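Local coordinates for conserved hypothetical protein (Streptococcus pneumoniae, PDB 2GK4) that is of unproven function but probably takes part in coenzyme A biosynthesis, joining 4'-phosphopantothenate to cysteine, at residues K72-E77 with M92-Y97; E106-S111 with V133-L138. All blocks are in the same frame, centred on the assembly; numbering follows the deposited sequence. Where two conformers were deposited one is given.

Contact 1. Residues K72-E77 with M92-Y97; sequences KDLLIE and MAVSDY
No flat group takes part where Leu74 meets Met92 and Val94: there is no ring or amide face to cover and no edge to fill, and the contact is made by aliphatic branches and one selenium. The closest approaches of Leu74 all come from its methyl CD2, and the residue accounts for 62 of the 112 Å² buried between 72-77 and 92-97. Leu74 directs its first side-chain bond toward the loop, and with CG anti to the backbone N (chi1 176°) its CD2 lies 3.5 Å from Val94 CG2, a close methyl-to-methyl approach. The valine's other branch is only grazed, Leu74 CD2 standing 4.2 Å from Val94 CG1; the two side chains cross at about a right angle. Met92, a selenomethionine, runs past Leu74 in the opposite direction. Its extended chi1 and chi2 carry SE to 4.1 Å from Leu74 CD2, while the bend at chi3 (-68°) sets the terminal methyl CE farther from that atom. No hydrogen bond links the segments, and the nearest CA atoms, of Leu74 and Val94, are 8.5 Å apart, so side chains alone span the gap. Ile68 touches both Leu74 and Met92, and Met92 also packs on Ile49 of strand 45-50. Helix 71-81 is a crossover helix between parallel strands 63-67 and 87-90, and Leu74 meets the loop that follows the second strand.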
loop_
_atom_site.group_PDB
_atom_site.type_symbol
_atom_site.label_atom_id
_atom_site.label_comp_id
_atom_site.label_asym_id
_atom_site.label_seq_id
_atom_site.Cartn_x
_atom_site.Cartn_y
_atom_site.Cartn_z
ATOM N N LYS A 72 -14.709 -4.089 2.416
ATOM C CA LYS A 72 -16.085 -3.848 1.951
ATOM C C LYS A 72 -16.285 -4.406 0.526
ATOM O O LYS A 72 -17.291 -5.057 0.268
ATOM C CB LYS A 72 -16.445 -2.351 1.987
ATOM C CG LYS A 72 -17.899 -2.025 1.607
ATOM C CD LYS A 72 -18.205 -0.520 1.804
ATOM C CE LYS A 72 -18.837 -0.206 3.190
ATOM N NZ LYS A 72 -17.985 -0.538 4.377
ATOM N N ASP A 73 -15.337 -4.113 -0.372
ATOM C CA ASP A 73 -15.360 -4.634 -1.760
ATOM C C ASP A 73 -15.407 -6.161 -1.743
ATOM O O ASP A 73 -16.160 -6.772 -2.528
ATOM C CB ASP A 73 -14.127 -4.193 -2.582
ATOM C CG ASP A 73 -14.025 -2.693 -2.808
ATOM O OD1 ASP A 73 -15.017 -1.945 -2.626
ATOM O OD2 ASP A 73 -12.890 -2.254 -3.172
ATOM N N LEU A 74 -14.606 -6.778 -0.865
ATOM C CA LEU A 74 -14.558 -8.249 -0.815
ATOM C C LEU A 74 -15.905 -8.821 -0.362
ATOM O O LEU A 74 -16.427 -9.784 -0.936
ATOM C CB LEU A 74 -13.429 -8.747 0.099
ATOM C CG LEU A 74 -13.427 -10.287 0.245
ATOM C CD1 LEU A 74 -13.126 -10.960 -1.107
ATOM C CD2 LEU A 74 -12.427 -10.677 1.256
ATOM N N LEU A 75 -16.483 -8.201 0.662
ATOM C CA LEU A 75 -17.805 -8.617 1.158
ATOM C C LEU A 75 -18.848 -8.612 0.032
ATOM O O LEU A 75 -19.612 -9.563 -0.142
ATOM C CB LEU A 75 -18.232 -7.673 2.298
ATOM C CG LEU A 75 -19.632 -7.900 2.894
ATOM C CD1 LEU A 75 -19.719 -9.263 3.605
ATOM C CD2 LEU A 75 -19.972 -6.767 3.859
ATOM N N ILE A 76 -18.867 -7.531 -0.745
ATOM C CA ILE A 76 -19.814 -7.389 -1.839
ATOM C C ILE A 76 -19.591 -8.447 -2.942
ATOM O O ILE A 76 -20.544 -9.050 -3.448
ATOM C CB ILE A 76 -19.731 -5.957 -2.393
ATOM C CG1 ILE A 76 -20.254 -4.986 -1.327
ATOM C CG2 ILE A 76 -20.440 -5.819 -3.764
ATOM C CD1 ILE A 76 -19.824 -3.538 -1.622
ATOM N N GLU A 77 -18.336 -8.687 -3.310
ATOM C CA GLU A 77 -18.038 -9.710 -4.341
ATOM C C GLU A 77 -18.453 -11.103 -3.923
ATOM O O GLU A 77 -19.009 -11.880 -4.724
ATOM C CB GLU A 77 -16.543 -9.744 -4.696
ATOM C CG GLU A 77 -16.078 -8.522 -5.445
ATOM C CD GLU A 77 -16.767 -8.301 -6.791
ATOM O OE1 GLU A 77 -16.993 -7.121 -7.124
ATOM O OE2 GLU A 77 -17.050 -9.282 -7.518
HETATM N N MSE A 92 -6.775 -14.882 -0.205
HETATM C CA MSE A 92 -6.482 -13.459 0.003
HETATM C C MSE A 92 -6.227 -13.192 1.502
HETATM O O MSE A 92 -6.879 -13.791 2.359
HETATM C CB MSE A 92 -7.666 -12.597 -0.479
HETATM C CG MSE A 92 -7.401 -11.084 -0.376
HETATM SE SE MSE A 92 -8.999 -10.102 -0.888
HETATM C CE MSE A 92 -9.012 -10.572 -2.819
ATOM N N ALA A 93 -5.279 -12.309 1.807
ATOM C CA ALA A 93 -5.070 -11.829 3.174
ATOM C C ALA A 93 -6.087 -10.696 3.399
ATOM O O ALA A 93 -6.003 -9.622 2.767
ATOM C CB ALA A 93 -3.650 -11.292 3.330
ATOM N N VAL A 94 -7.007 -10.917 4.326
ATOM C CA VAL A 94 -8.123 -9.972 4.520
ATOM C C VAL A 94 -7.859 -9.164 5.771
ATOM O O VAL A 94 -7.607 -9.738 6.834
ATOM C CB VAL A 94 -9.467 -10.748 4.629
ATOM C CG1 VAL A 94 -10.661 -9.802 4.913
ATOM C CG2 VAL A 94 -9.701 -11.513 3.341
ATOM N N SER A 95 -7.913 -7.840 5.644
ATOM C CA SER A 95 -7.704 -6.941 6.784
ATOM C C SER A 95 -8.608 -7.311 7.950
ATOM O O SER A 95 -9.812 -7.555 7.766
ATOM C CB SER A 95 -7.949 -5.487 6.368
ATOM O OG SER A 95 -7.028 -5.142 5.363
ATOM N N ASP A 96 -8.025 -7.386 9.145
ATOM C CA ASP A 96 -8.839 -7.558 10.344
ATOM C C ASP A 96 -9.377 -6.255 10.895
ATOM O O ASP A 96 -10.304 -6.281 11.704
ATOM C CB ASP A 96 -8.057 -8.253 11.440
ATOM C CG ASP A 96 -7.994 -9.741 11.246
ATOM O OD1 ASP A 96 -8.958 -10.339 10.704
ATOM O OD2 ASP A 96 -6.974 -10.321 11.652
ATOM N N TYR A 97 -8.750 -5.145 10.499
ATOM C CA TYR A 97 -9.114 -3.810 10.980
ATOM C C TYR A 97 -9.154 -2.790 9.869
ATOM O O TYR A 97 -8.363 -2.846 8.910
ATOM C CB TYR A 97 -8.104 -3.347 12.059
ATOM C CG TYR A 97 -8.166 -4.235 13.289
ATOM C CD1 TYR A 97 -7.338 -5.352 13.404
ATOM C CD2 TYR A 97 -9.083 -3.985 14.302
ATOM C CE1 TYR A 97 -7.424 -6.213 14.518
ATOM C CE2 TYR A 97 -9.183 -4.833 15.415
ATOM C CZ TYR A 97 -8.352 -5.942 15.516
ATOM O OH TYR A 97 -8.433 -6.771 16.640
#

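Contact 2. Residues E106-S111 with V133-L138; sequences EEVQAS and VQVLFL
Val108 lies over Val135 with their CA atoms 7.7 Å apart, and the axes of helix 106-110 and strand 133-138 run at 65° with a closest approach of 8.8 Å. This is a helix packed on an antiparallel two-stranded ribbon: strands 97-104 and 133-140 pair, and helix 105-110 directly follows the first of them. The ribbon continues into the second subunit, where residues 134-138 join an antiparallel ladder, so the helix lies beside a sheet shared by the dimer. Val135 also packs on Val135 of that second subunit, and Val108 on its Leu114.

Val108 is the central residue of the contact, with 64 of the 147 Å² buried being its own surface. Its CG2 sits against the whole branch point of Val135, reaching CB at 3.8 Å and the CG1 and CG2 methyls of that residue only slightly farther away. The side chains of Val108 and Phe137 approach each other from opposite directions; with CG anti to the carbonyl carbon (chi1 -64°), Phe137 brings the CE1 and CZ edge of its ring to Val108. The ring also stacks with Phe117. Val108 CG2 lies 3.9 Å from Phe137 CE1, while CG1 is in the ring plane, 4.0 Å from Phe137 CZ.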
loop_
_atom_site.group_PDB
_atom_site.type_symbol
_atom_site.label_atom_id
_atom_site.label_comp_id
_atom_site.label_asym_id
_atom_site.label_seq_id
_atom_site.Cartn_x
_atom_site.Cartn_y
_atom_site.Cartn_z
ATOM N N GLU A 106 -1.715 14.713 21.038
ATOM C CA GLU A 106 -2.227 15.664 22.027
ATOM C C GLU A 106 -3.740 15.539 22.261
ATOM O O GLU A 106 -4.183 15.508 23.409
ATOM C CB GLU A 106 -1.827 17.100 21.660
ATOM C CG GLU A 106 -1.825 17.383 20.153
ATOM C CD GLU A 106 -0.461 17.167 19.481
ATOM O OE1 GLU A 106 0.426 18.040 19.664
ATOM O OE2 GLU A 106 -0.294 16.152 18.760
ATOM N N GLU A 107 -4.522 15.436 21.181
ATOM C CA GLU A 107 -5.977 15.187 21.291
ATOM C C GLU A 107 -6.264 13.877 22.039
ATOM O O GLU A 107 -7.175 13.815 22.873
ATOM C CB GLU A 107 -6.685 15.187 19.920
ATOM C CG GLU A 107 -8.222 15.254 20.052
ATOM C CD GLU A 107 -9.007 14.923 18.768
ATOM O OE1 GLU A 107 -8.423 14.808 17.682
ATOM O OE2 GLU A 107 -10.247 14.798 18.853
ATOM N N VAL A 108 -5.493 12.828 21.749
ATOM C CA VAL A 108 -5.639 11.542 22.451
ATOM C C VAL A 108 -5.292 11.680 23.943
ATOM O O VAL A 108 -6.004 11.179 24.812
ATOM C CB VAL A 108 -4.795 10.423 21.809
ATOM C CG1 VAL A 108 -5.061 9.057 22.492
ATOM C CG2 VAL A 108 -5.132 10.317 20.291
ATOM N N GLN A 109 -4.197 12.371 24.224
ATOM C CA GLN A 109 -3.780 12.604 25.605
ATOM C C GLN A 109 -4.820 13.360 26.440
ATOM O O GLN A 109 -4.947 13.122 27.649
ATOM C CB GLN A 109 -2.438 13.322 25.617
ATOM C CG GLN A 109 -1.290 12.347 25.442
ATOM C CD GLN A 109 0.075 13.017 25.348
ATOM O OE1 GLN A 109 0.234 14.051 24.694
ATOM N NE2 GLN A 109 1.069 12.417 26.000
ATOM N N ALA A 110 -5.552 14.262 25.796
ATOM C CA ALA A 110 -6.533 15.095 26.487
ATOM C C ALA A 110 -7.855 14.366 26.721
ATOM O O ALA A 110 -8.708 14.848 27.466
ATOM C CB ALA A 110 -6.775 16.365 25.715
ATOM N N SER A 111 -8.034 13.214 26.084
ATOM C CA SER A 111 -9.304 12.491 26.167
ATOM C C SER A 111 -9.450 11.768 27.509
ATOM O O SER A 111 -8.475 11.256 28.067
ATOM C CB SER A 111 -9.408 11.480 25.020
ATOM O OG SER A 111 -10.489 10.582 25.207
ATOM N N VAL A 133 3.724 13.032 16.876
ATOM C CA VAL A 133 3.134 11.698 16.877
ATOM C C VAL A 133 1.709 11.790 16.382
ATOM O O VAL A 133 0.963 12.690 16.780
ATOM C CB VAL A 133 3.183 11.052 18.303
ATOM C CG1 VAL A 133 2.451 9.693 18.338
ATOM C CG2 VAL A 133 4.612 10.852 18.762
ATOM N N GLN A 134 1.318 10.869 15.506
ATOM C CA GLN A 134 -0.087 10.772 15.125
ATOM C C GLN A 134 -0.637 9.385 15.492
ATOM O O GLN A 134 0.120 8.422 15.620
ATOM C CB GLN A 134 -0.298 11.194 13.662
ATOM C CG GLN A 134 -0.037 12.716 13.435
ATOM C CD GLN A 134 -0.217 13.190 11.981
ATOM O OE1 GLN A 134 -0.192 12.396 11.044
ATOM N NE2 GLN A 134 -0.389 14.502 11.802
ATOM N N VAL A 135 -1.945 9.312 15.727
ATOM C CA VAL A 135 -2.559 8.131 16.311
ATOM C C VAL A 135 -3.769 7.762 15.478
ATOM O O VAL A 135 -4.653 8.596 15.275
ATOM C CB VAL A 135 -3.042 8.409 17.756
ATOM C CG1 VAL A 135 -3.627 7.151 18.378
ATOM C CG2 VAL A 135 -1.915 8.932 18.607
ATOM N N LEU A 136 -3.798 6.529 15.003
ATOM C CA LEU A 136 -4.914 6.028 14.188
ATOM C C LEU A 136 -5.700 4.971 14.966
ATOM O O LEU A 136 -5.105 4.008 15.462
ATOM C CB LEU A 136 -4.378 5.442 12.856
ATOM C CG LEU A 136 -5.423 4.734 11.970
ATOM C CD1 LEU A 136 -6.412 5.735 11.413
ATOM C CD2 LEU A 136 -4.729 3.920 10.847
ATOM N N PHE A 137 -7.025 5.161 15.059
ATOM C CA PHE A 137 -7.932 4.191 15.681
ATOM C C PHE A 137 -8.561 3.375 14.571
ATOM O O PHE A 137 -9.022 3.941 13.576
ATOM C CB PHE A 137 -9.015 4.915 16.496
ATOM C CG PHE A 137 -8.450 5.690 17.674
ATOM C CD1 PHE A 137 -7.973 6.993 17.498
ATOM C CD2 PHE A 137 -8.329 5.082 18.929
ATOM C CE1 PHE A 137 -7.406 7.713 18.571
ATOM C CE2 PHE A 137 -7.767 5.785 20.025
ATOM C CZ PHE A 137 -7.303 7.092 19.843
ATOM N N LEU A 138 -8.598 2.058 14.761
ATOM C CA LEU A 138 -9.148 1.153 13.753
ATOM C C LEU A 138 -10.154 0.246 14.430
ATOM O O LEU A 138 -9.948 -0.151 15.601
ATOM C CB LEU A 138 -8.044 0.313 13.123
ATOM C CG LEU A 138 -6.865 1.039 12.458
ATOM C CD1 LEU A 138 -5.739 1.300 13.466
ATOM C CD2 LEU A 138 -6.378 0.211 11.288
#

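Contact 1 belongs to the body of the chain, its centre about 7 Å from the chain centre, whereas contact 2 lies about 29 Å out along the protruding ribbon; the two centres are about 26 Å apart. They come in series, contact 1 closing before contact 2 opens, yet they touch at their near ends: Tyr97 CB, where the first strand of the ribbon begins, packs 3.8 Å from Leu138 CB on the second. Tyr97 reaches across the dimer too, its OH hydrogen-bonding to the carbonyl O of Asp131 of the second subunit. Segment 92-97 thus leads from the Rossmann-like core into the intersubunit sheet.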